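Local coordinates for periplasmic binding protein (Agrobacterium tumefaciens str. B6, PDB 5L9G), which binds the opine mannopine in the periplasm and probably delivers it to an ABC transporter for uptake, at residues F143-N157 with K193-E206. Sequence-based numbering, arbitrary orientation.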
ATOM      1  N   PHE A 143     -13.019  -9.784 -12.068  1.00 31.66           N
ATOM      2  CA  PHE A 143     -13.070  -8.328 -11.913  1.00 31.48           C
ATOM      3  C   PHE A 143     -13.150  -7.652 -13.295  1.00 37.11           C
ATOM      4  O   PHE A 143     -13.907  -6.696 -13.470  1.00 36.01           O
ATOM      5  CB  PHE A 143     -11.827  -7.834 -11.167  1.00 31.99           C
ATOM      6  CG  PHE A 143     -11.927  -6.385 -10.749  1.00 32.77           C
ATOM      7  CD1 PHE A 143     -11.491  -5.364 -11.596  1.00 34.86           C
ATOM      8  CD2 PHE A 143     -12.464  -6.040  -9.515  1.00 32.76           C
ATOM      9  CE1 PHE A 143     -11.596  -4.019 -11.213  1.00 36.78           C
ATOM     10  CE2 PHE A 143     -12.545  -4.696  -9.121  1.00 34.22           C
ATOM     11  CZ  PHE A 143     -12.142  -3.697  -9.982  1.00 34.90           C
ATOM     12  N   PHE A 144     -12.389  -8.167 -14.275  1.00 36.07           N
ATOM     13  CA  PHE A 144     -12.324  -7.559 -15.610  1.00 36.83           C
ATOM     14  C   PHE A 144     -13.435  -8.048 -16.532  1.00 42.54           C
ATOM     15  O   PHE A 144     -13.551  -7.564 -17.659  1.00 45.64           O
ATOM     16  CB  PHE A 144     -10.922  -7.798 -16.229  1.00 39.05           C
ATOM     17  CG  PHE A 144      -9.838  -6.872 -15.715  1.00 38.12           C
ATOM     18  CD1 PHE A 144      -9.384  -6.962 -14.395  1.00 37.17           C
ATOM     19  CD2 PHE A 144      -9.228  -5.956 -16.563  1.00 41.02           C
ATOM     20  CE1 PHE A 144      -8.373  -6.116 -13.922  1.00 37.95           C
ATOM     21  CE2 PHE A 144      -8.201  -5.128 -16.098  1.00 43.30           C
ATOM     22  CZ  PHE A 144      -7.792  -5.196 -14.773  1.00 39.43           C
ATOM     23  N   ASP A 145     -14.258  -8.988 -16.054  1.00 37.75           N
ATOM     24  CA  ASP A 145     -15.325  -9.591 -16.866  1.00 38.60           C
ATOM     25  C   ASP A 145     -16.635  -8.819 -16.714  1.00 42.04           C
ATOM     26  O   ASP A 145     -17.473  -9.165 -15.875  1.00 40.06           O
ATOM     27  CB  ASP A 145     -15.493 -11.077 -16.531  1.00 39.41           C
ATOM     28  CG  ASP A 145     -16.319 -11.849 -17.556  1.00 49.77           C
ATOM     29  OD1 ASP A 145     -17.099 -11.204 -18.306  1.00 49.65           O
ATOM     30  OD2 ASP A 145     -16.214 -13.095 -17.584  1.00 49.85           O
ATOM     31  N   VAL A 146     -16.826  -7.810 -17.573  1.00 41.65           N
ATOM     32  CA  VAL A 146     -17.994  -6.914 -17.550  1.00 43.17           C
ATOM     33  C   VAL A 146     -19.265  -7.632 -18.038  1.00 48.79           C
ATOM     34  O   VAL A 146     -20.375  -7.244 -17.659  1.00 46.99           O
ATOM     35  CB  VAL A 146     -17.701  -5.581 -18.290  1.00 49.80           C
ATOM     36  CG1 VAL A 146     -18.897  -4.629 -18.242  1.00 51.40           C
ATOM     37  CG2 VAL A 146     -16.472  -4.895 -17.690  1.00 48.31           C
ATOM     38  N   LYS A 147     -19.105  -8.701 -18.832  1.00 48.45           N
ATOM     39  CA  LYS A 147     -20.242  -9.492 -19.286  1.00 49.49           C
ATOM     40  C   LYS A 147     -20.782 -10.362 -18.150  1.00 51.05           C
ATOM     41  O   LYS A 147     -21.981 -10.327 -17.886  1.00 51.42           O
ATOM     42  CB  LYS A 147     -19.892 -10.338 -20.533  1.00 53.43           C
ATOM     43  CG  LYS A 147     -19.841  -9.573 -21.891  1.00 70.70           C
ATOM     44  CD  LYS A 147     -21.153  -8.879 -22.324  1.00 82.60           C
ATOM     45  CE  LYS A 147     -21.770  -9.485 -23.563  1.00 92.18           C
ATOM     46  NZ  LYS A 147     -23.024  -8.790 -23.938  1.00100.66           N
ATOM     47  N   LYS A 148     -19.907 -11.117 -17.453  1.00 46.80           N
ATOM     48  CA  LYS A 148     -20.328 -11.984 -16.352  1.00 45.46           C
ATOM     49  C   LYS A 148     -20.704 -11.172 -15.101  1.00 47.51           C
ATOM     50  O   LYS A 148     -21.677 -11.518 -14.410  1.00 47.44           O
ATOM     51  CB  LYS A 148     -19.279 -13.067 -16.051  1.00 48.09           C
ATOM     52  CG  LYS A 148     -19.741 -14.116 -15.038  1.00 60.84           C
ATOM     53  CD  LYS A 148     -18.871 -15.363 -15.046  1.00 72.41           C
ATOM     54  CE  LYS A 148     -18.876 -16.096 -13.720  1.00 82.23           C
ATOM     55  NZ  LYS A 148     -20.222 -16.606 -13.347  1.00 96.02           N
ATOM     56  N   PHE A 149     -19.957 -10.068 -14.835  1.00 40.51           N
ATOM     57  CA  PHE A 149     -20.218  -9.206 -13.696  1.00 37.54           C
ATOM     58  C   PHE A 149     -20.417  -7.753 -14.139  1.00 41.82           C
ATOM     59  O   PHE A 149     -19.503  -6.943 -13.981  1.00 39.76           O
ATOM     60  CB  PHE A 149     -19.098  -9.320 -12.645  1.00 37.43           C
ATOM     61  CG  PHE A 149     -18.906 -10.717 -12.107  1.00 37.35           C
ATOM     62  CD1 PHE A 149     -19.653 -11.170 -11.028  1.00 39.48           C
ATOM     63  CD2 PHE A 149     -17.965 -11.573 -12.669  1.00 39.41           C
ATOM     64  CE1 PHE A 149     -19.472 -12.463 -10.523  1.00 40.59           C
ATOM     65  CE2 PHE A 149     -17.790 -12.869 -12.176  1.00 42.36           C
ATOM     66  CZ  PHE A 149     -18.552 -13.310 -11.111  1.00 41.16           C
ATOM     67  N   PRO A 150     -21.603  -7.390 -14.687  1.00 39.29           N
ATOM     68  CA  PRO A 150     -21.822  -5.983 -15.075  1.00 39.30           C
ATOM     69  C   PRO A 150     -21.792  -5.093 -13.847  1.00 40.70           C
ATOM     70  O   PRO A 150     -22.240  -5.512 -12.784  1.00 39.32           O
ATOM     71  CB  PRO A 150     -23.228  -5.990 -15.697  1.00 41.88           C
ATOM     72  CG  PRO A 150     -23.550  -7.423 -15.967  1.00 47.52           C
ATOM     73  CD  PRO A 150     -22.808  -8.214 -14.937  1.00 41.38           C
ATOM     74  N   GLY A 151     -21.268  -3.893 -14.001  1.00 37.94           N
ATOM     75  CA  GLY A 151     -21.228  -2.954 -12.892  1.00 36.57           C
ATOM     76  C   GLY A 151     -20.081  -1.972 -12.899  1.00 39.38           C
ATOM     77  O   GLY A 151     -19.164  -2.046 -13.723  1.00 38.49           O
ATOM     78  N   LYS A 152     -20.168  -1.023 -11.979  1.00 35.69           N
ATOM     79  CA  LYS A 152     -19.213   0.057 -11.801  1.00 34.91           C
ATOM     80  C   LYS A 152     -17.979  -0.434 -11.058  1.00 36.36           C
ATOM     81  O   LYS A 152     -18.084  -0.926  -9.936  1.00 34.11           O
ATOM     82  CB  LYS A 152     -19.859   1.224 -11.037  1.00 36.71           C
ATOM     83  CG  LYS A 152     -21.024   1.898 -11.754  1.00 45.57           C
ATOM     84  CD  LYS A 152     -21.636   2.966 -10.840  1.00 53.94           C
ATOM     85  CE  LYS A 152     -22.977   3.464 -11.329  1.00 74.17           C
ATOM     86  NZ  LYS A 152     -22.856   4.340 -12.525  1.00 87.79           N
ATOM     87  N   ARG A 153     -16.808  -0.296 -11.698  1.00 34.39           N
ATOM     88  CA  ARG A 153     -15.503  -0.625 -11.129  1.00 32.49           C
ATOM     89  C   ARG A 153     -14.806   0.633 -10.592  1.00 36.18           C
ATOM     90  O   ARG A 153     -14.991   1.722 -11.132  1.00 36.46           O
ATOM     91  CB  ARG A 153     -14.592  -1.214 -12.219  1.00 30.41           C
ATOM     92  CG  ARG A 153     -14.729  -2.745 -12.399  1.00 32.35           C
ATOM     93  CD  ARG A 153     -15.691  -3.120 -13.476  1.00 40.79           C
ATOM     94  NE  ARG A 153     -15.699  -4.568 -13.701  1.00 34.84           N
ATOM     95  CZ  ARG A 153     -16.804  -5.268 -13.923  1.00 44.38           C
ATOM     96  NH1 ARG A 153     -16.742  -6.584 -14.074  1.00 32.58           N
ATOM     97  NH2 ARG A 153     -17.987  -4.661 -13.968  1.00 36.47           N
ATOM     98  N   ALA A 154     -13.964   0.466  -9.555  1.00 32.71           N
ATOM     99  CA  ALA A 154     -13.116   1.541  -9.075  1.00 33.22           C
ATOM    100  C   ALA A 154     -11.701   1.006  -8.931  1.00 36.24           C
ATOM    101  O   ALA A 154     -11.492  -0.086  -8.398  1.00 32.09           O
ATOM    102  CB  ALA A 154     -13.619   2.107  -7.766  1.00 33.46           C
ATOM    103  N   LEU A 155     -10.731   1.751  -9.468  1.00 36.40           N
ATOM    104  CA  LEU A 155      -9.322   1.370  -9.428  1.00 34.96           C
ATOM    105  C   LEU A 155      -8.548   2.573  -8.924  1.00 35.19           C
ATOM    106  O   LEU A 155      -9.058   3.687  -8.959  1.00 34.18           O
ATOM    107  CB  LEU A 155      -8.808   1.011 -10.838  1.00 36.58           C
ATOM    108  CG  LEU A 155      -9.118  -0.379 -11.400  1.00 41.96           C
ATOM    109  CD1 LEU A 155     -10.548  -0.490 -11.790  1.00 43.07           C
ATOM    110  CD2 LEU A 155      -8.294  -0.629 -12.691  1.00 46.35           C
ATOM    111  N   TRP A 156      -7.319   2.349  -8.451  1.00 33.86           N
ATOM    112  CA  TRP A 156      -6.457   3.410  -7.932  1.00 35.24           C
ATOM    113  C   TRP A 156      -6.020   4.341  -9.079  1.00 38.18           C
ATOM    114  O   TRP A 156      -5.914   3.900 -10.230  1.00 38.33           O
ATOM    115  CB  TRP A 156      -5.206   2.766  -7.311  1.00 34.09           C
ATOM    116  CG  TRP A 156      -4.383   3.656  -6.409  1.00 35.01           C
ATOM    117  CD1 TRP A 156      -4.766   4.831  -5.815  1.00 37.90           C
ATOM    118  CD2 TRP A 156      -3.046   3.400  -5.971  1.00 34.79           C
ATOM    119  NE1 TRP A 156      -3.734   5.334  -5.054  1.00 37.83           N
ATOM    120  CE2 TRP A 156      -2.677   4.457  -5.105  1.00 38.46           C
ATOM    121  CE3 TRP A 156      -2.126   2.359  -6.203  1.00 35.23           C
ATOM    122  CZ2 TRP A 156      -1.422   4.511  -4.485  1.00 38.14           C
ATOM    123  CZ3 TRP A 156      -0.882   2.412  -5.592  1.00 36.31           C
ATOM    124  CH2 TRP A 156      -0.528   3.493  -4.765  1.00 37.30           C
ATOM    125  N   ASN A 157      -5.730   5.620  -8.775  1.00 36.18           N
ATOM    126  CA  ASN A 157      -5.242   6.523  -9.818  1.00 37.59           C
ATOM    127  C   ASN A 157      -3.704   6.431  -9.953  1.00 43.88           C
ATOM    128  O   ASN A 157      -3.097   7.231 -10.674  1.00 45.25           O
ATOM    129  CB  ASN A 157      -5.712   7.983  -9.591  1.00 39.90           C
ATOM    130  CG  ASN A 157      -5.000   8.652  -8.458  1.00 49.12           C
ATOM    131  OD1 ASN A 157      -4.539   7.987  -7.525  1.00 38.36           O
ATOM    132  ND2 ASN A 157      -4.845   9.974  -8.546  1.00 47.02           N
ATOM    133  N   LYS A 193      -5.457  -4.276 -21.755  1.00 46.28           N
ATOM    134  CA  LYS A 193      -6.488  -4.877 -20.900  1.00 44.38           C
ATOM    135  C   LYS A 193      -7.132  -3.816 -20.000  1.00 45.34           C
ATOM    136  O   LYS A 193      -8.353  -3.817 -19.839  1.00 45.11           O
ATOM    137  CB  LYS A 193      -5.900  -6.044 -20.077  1.00 46.01           C
ATOM    138  CG  LYS A 193      -6.922  -6.872 -19.305  1.00 47.46           C
ATOM    139  CD  LYS A 193      -7.891  -7.604 -20.223  1.00 52.11           C
ATOM    140  CE  LYS A 193      -8.848  -8.498 -19.477  1.00 62.68           C
ATOM    141  NZ  LYS A 193      -9.752  -9.223 -20.413  1.00 71.03           N
ATOM    142  N   LEU A 194      -6.317  -2.912 -19.429  1.00 42.01           N
ATOM    143  CA  LEU A 194      -6.811  -1.821 -18.584  1.00 41.19           C
ATOM    144  C   LEU A 194      -7.643  -0.841 -19.423  1.00 48.05           C
ATOM    145  O   LEU A 194      -8.673  -0.348 -18.951  1.00 48.28           O
ATOM    146  CB  LEU A 194      -5.654  -1.091 -17.884  1.00 41.33           C
ATOM    147  CG  LEU A 194      -4.973  -1.798 -16.701  1.00 43.86           C
ATOM    148  CD1 LEU A 194      -3.607  -1.179 -16.403  1.00 43.86           C
ATOM    149  CD2 LEU A 194      -5.847  -1.787 -15.450  1.00 43.53           C
ATOM    150  N   THR A 195      -7.206  -0.578 -20.676  1.00 48.57           N
ATOM    151  CA  THR A 195      -7.906   0.281 -21.633  1.00 49.65           C
ATOM    152  C   THR A 195      -9.294  -0.292 -21.934  1.00 51.11           C
ATOM    153  O   THR A 195     -10.268   0.452 -21.952  1.00 51.18           O
ATOM    154  CB  THR A 195      -7.032   0.498 -22.890  1.00 57.77           C
ATOM    155  OG1 THR A 195      -5.799   1.099 -22.491  1.00 59.34           O
ATOM    156  CG2 THR A 195      -7.708   1.368 -23.947  1.00 58.85           C
ATOM    157  N   GLU A 196      -9.376  -1.615 -22.133  1.00 48.71           N
ATOM    158  CA  GLU A 196     -10.617  -2.348 -22.398  1.00 48.82           C
ATOM    159  C   GLU A 196     -11.603  -2.185 -21.212  1.00 50.08           C
ATOM    160  O   GLU A 196     -12.809  -2.019 -21.427  1.00 49.49           O
ATOM    161  CB  GLU A 196     -10.280  -3.833 -22.609  1.00 50.35           C
ATOM    162  CG  GLU A 196     -11.427  -4.721 -23.054  1.00 64.06           C
ATOM    163  CD  GLU A 196     -11.055  -6.192 -22.994  1.00 90.63           C
ATOM    164  OE1 GLU A 196     -10.348  -6.660 -23.916  1.00 90.52           O
ATOM    165  OE2 GLU A 196     -11.411  -6.858 -21.994  1.00 83.27           O
ATOM    166  N   LEU A 197     -11.084  -2.245 -19.973  1.00 43.55           N
ATOM    167  CA  LEU A 197     -11.912  -2.128 -18.769  1.00 41.71           C
ATOM    168  C   LEU A 197     -12.327  -0.685 -18.474  1.00 47.16           C
ATOM    169  O   LEU A 197     -13.429  -0.472 -17.961  1.00 45.48           O
ATOM    170  CB  LEU A 197     -11.183  -2.725 -17.551  1.00 39.70           C
ATOM    171  CG  LEU A 197     -11.987  -2.779 -16.218  1.00 42.61           C
ATOM    172  CD1 LEU A 197     -13.131  -3.812 -16.281  1.00 42.78           C
ATOM    173  CD2 LEU A 197     -11.081  -3.045 -15.032  1.00 41.65           C
ATOM    174  N   ALA A 198     -11.442   0.297 -18.785  1.00 45.45           N
ATOM    175  CA  ALA A 198     -11.612   1.722 -18.487  1.00 44.95           C
ATOM    176  C   ALA A 198     -13.058   2.291 -18.662  1.00 48.01           C
ATOM    177  O   ALA A 198     -13.492   2.980 -17.738  1.00 46.24           O
ATOM    178  CB  ALA A 198     -10.602   2.565 -19.251  1.00 47.78           C
ATOM    179  N   PRO A 199     -13.857   1.987 -19.727  1.00 47.03           N
ATOM    180  CA  PRO A 199     -15.226   2.544 -19.787  1.00 47.20           C
ATOM    181  C   PRO A 199     -16.160   2.102 -18.653  1.00 47.57           C
ATOM    182  O   PRO A 199     -17.132   2.805 -18.371  1.00 46.01           O
ATOM    183  CB  PRO A 199     -15.742   2.080 -21.153  1.00 50.60           C
ATOM    184  CG  PRO A 199     -14.514   1.787 -21.948  1.00 56.29           C
ATOM    185  CD  PRO A 199     -13.559   1.215 -20.952  1.00 50.30           C
ATOM    186  N   SER A 200     -15.845   0.971 -17.978  1.00 41.97           N
ATOM    187  CA  SER A 200     -16.628   0.465 -16.848  1.00 40.10           C
ATOM    188  C   SER A 200     -16.094   0.957 -15.506  1.00 43.93           C
ATOM    189  O   SER A 200     -16.657   0.601 -14.457  1.00 41.97           O
ATOM    190  CB  SER A 200     -16.684  -1.060 -16.874  1.00 41.19           C
ATOM    191  OG  SER A 200     -17.372  -1.476 -18.041  1.00 50.24           O
ATOM    192  N   VAL A 201     -15.009   1.773 -15.538  1.00 40.56           N
ATOM    193  CA  VAL A 201     -14.407   2.331 -14.321  1.00 39.43           C
ATOM    194  C   VAL A 201     -15.088   3.666 -14.030  1.00 44.17           C
ATOM    195  O   VAL A 201     -14.826   4.650 -14.719  1.00 45.01           O
ATOM    196  CB  VAL A 201     -12.857   2.448 -14.384  1.00 42.64           C
ATOM    197  CG1 VAL A 201     -12.295   3.023 -13.077  1.00 41.49           C
ATOM    198  CG2 VAL A 201     -12.215   1.092 -14.707  1.00 41.51           C
ATOM    199  N   SER A 202     -15.982   3.691 -13.024  1.00 39.41           N
ATOM    200  CA  SER A 202     -16.728   4.898 -12.645  1.00 39.72           C
ATOM    201  C   SER A 202     -15.907   5.923 -11.873  1.00 44.26           C
ATOM    202  O   SER A 202     -16.198   7.126 -11.946  1.00 44.00           O
ATOM    203  CB  SER A 202     -17.986   4.531 -11.860  1.00 40.33           C
ATOM    204  OG  SER A 202     -17.691   3.873 -10.638  1.00 42.40           O
ATOM    205  N   VAL A 203     -14.900   5.462 -11.108  1.00 40.53           N
ATOM    206  CA  VAL A 203     -14.077   6.347 -10.276  1.00 40.63           C
ATOM    207  C   VAL A 203     -12.661   5.796 -10.183  1.00 42.89           C
ATOM    208  O   VAL A 203     -12.470   4.589  -9.976  1.00 38.88           O
ATOM    209  CB  VAL A 203     -14.718   6.574  -8.862  1.00 43.90           C
ATOM    210  CG1 VAL A 203     -15.175   5.278  -8.264  1.00 43.25           C
ATOM    211  CG2 VAL A 203     -13.794   7.342  -7.903  1.00 43.27           C
ATOM    212  N   TRP A 204     -11.669   6.697 -10.327  1.00 39.45           N
ATOM    213  CA  TRP A 204     -10.260   6.371 -10.149  1.00 38.77           C
ATOM    214  C   TRP A 204      -9.957   6.972  -8.770  1.00 40.57           C
ATOM    215  O   TRP A 204      -9.733   8.185  -8.635  1.00 38.42           O
ATOM    216  CB  TRP A 204      -9.392   6.983 -11.268  1.00 39.69           C
ATOM    217  CG  TRP A 204      -9.786   6.525 -12.639  1.00 41.53           C
ATOM    218  CD1 TRP A 204     -10.587   7.189 -13.519  1.00 45.98           C
ATOM    219  CD2 TRP A 204      -9.381   5.312 -13.300  1.00 41.18           C
ATOM    220  NE1 TRP A 204     -10.738   6.450 -14.671  1.00 46.00           N
ATOM    221  CE2 TRP A 204      -9.978   5.314 -14.580  1.00 45.87           C
ATOM    222  CE3 TRP A 204      -8.597   4.203 -12.921  1.00 41.46           C
ATOM    223  CZ2 TRP A 204      -9.805   4.262 -15.491  1.00 45.99           C
ATOM    224  CZ3 TRP A 204      -8.407   3.170 -13.831  1.00 43.28           C
ATOM    225  CH2 TRP A 204      -9.009   3.203 -15.099  1.00 44.97           C
ATOM    226  N   TRP A 205     -10.097   6.132  -7.722  1.00 36.66           N
ATOM    227  CA  TRP A 205      -9.951   6.601  -6.344  1.00 35.40           C
ATOM    228  C   TRP A 205      -8.521   7.043  -6.062  1.00 38.17           C
ATOM    229  O   TRP A 205      -7.574   6.478  -6.615  1.00 37.97           O
ATOM    230  CB  TRP A 205     -10.490   5.583  -5.328  1.00 32.30           C
ATOM    231  CG  TRP A 205      -9.760   4.275  -5.323  1.00 31.97           C
ATOM    232  CD1 TRP A 205     -10.103   3.136  -5.985  1.00 34.60           C
ATOM    233  CD2 TRP A 205      -8.570   3.972  -4.581  1.00 31.42           C
ATOM    234  NE1 TRP A 205      -9.180   2.141  -5.724  1.00 33.73           N
ATOM    235  CE2 TRP A 205      -8.221   2.635  -4.875  1.00 34.08           C
ATOM    236  CE3 TRP A 205      -7.761   4.708  -3.692  1.00 32.57           C
ATOM    237  CZ2 TRP A 205      -7.090   2.024  -4.333  1.00 33.02           C
ATOM    238  CZ3 TRP A 205      -6.649   4.091  -3.141  1.00 33.74           C
ATOM    239  CH2 TRP A 205      -6.314   2.771  -3.471  1.00 33.47           C
ATOM    240  N   GLU A 206      -8.372   8.060  -5.215  1.00 35.73           N
ATOM    241  CA  GLU A 206      -7.062   8.658  -4.933  1.00 37.33           C
ATOM    242  C   GLU A 206      -6.491   8.357  -3.551  1.00 42.94           C
ATOM    243  O   GLU A 206      -5.273   8.373  -3.385  1.00 45.98           O
ATOM    244  CB  GLU A 206      -7.133  10.173  -5.157  1.00 40.12           C
ATOM    245  CG  GLU A 206      -7.639  10.512  -6.550  1.00 49.66           C
ATOM    246  CD  GLU A 206      -7.507  11.964  -6.968  1.00 69.31           C
ATOM    247  OE1 GLU A 206      -6.896  12.757  -6.214  1.00 58.11           O
ATOM    248  OE2 GLU A 206      -8.000  12.302  -8.067  1.00 61.49           O
TER
HETATM  249  O   HOH W   1     -12.609  -5.796 -19.532  1.00 47.44           O
HETATM  250  O   HOH W   2     -12.917  -9.846 -19.859  1.00 51.55           O
HETATM  251  O   HOH W   3      -3.447   8.557  -5.229  1.00 37.12           O
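Arg153 N donates to Ser200 O at 2.9 Å, nearly straight at 172°, and opens the parallel pairing of strands 153-156 and 201-205. Arg153 O then accepts from Ser202 N. A beta bulge follows, shifting the register by one residue before Ala154 pairs with Val203. Beyond it, Val203 O takes a weak, long bond from Leu155 N, and Leu155 O a weak one from Trp205 N. Asn157 N closes the series on Trp205 O (3.0 Å).

The Arg153 guanidinium serves three carbonyls of its own segment, all close to its plane: one in helix 140-144 and two in the loop before the strand. NE and NH1 grip Phe143 O of the helix side-on, NE at 2.8 Å. In the loop, NH1 and NH2 meet Phe149 O end-on, and NH2 also reaches Gly151 O. Leu197 CD1 packs against NE, and Val146 CG2 covers one guanidinium face. Leu197 CD2 lies over a face of the Phe144 ring, 3.8 Å from its centroid. One water links Phe144 O to Glu196 OE2, which also pairs with Lys193 NZ.

At the far end Trp156 and Trp205 form an offset stack, planes at 15°. Trp205 CG sits between its backbone N and carbonyl carbon (chi1 63°), which turns the indole back over Trp156. Trp205 NE1 and Trp156 N, 3.3 Å apart, are both donors; NE1 is satisfied by Ile224 O. Trp156 also lines the mannopine pocket.

Strand 222-226 pairs in parallel with the other edge of strand 153-156. Helix 162-169 packs on Phe144 and Leu194, and helix 324-343 on Leu155 and Trp204.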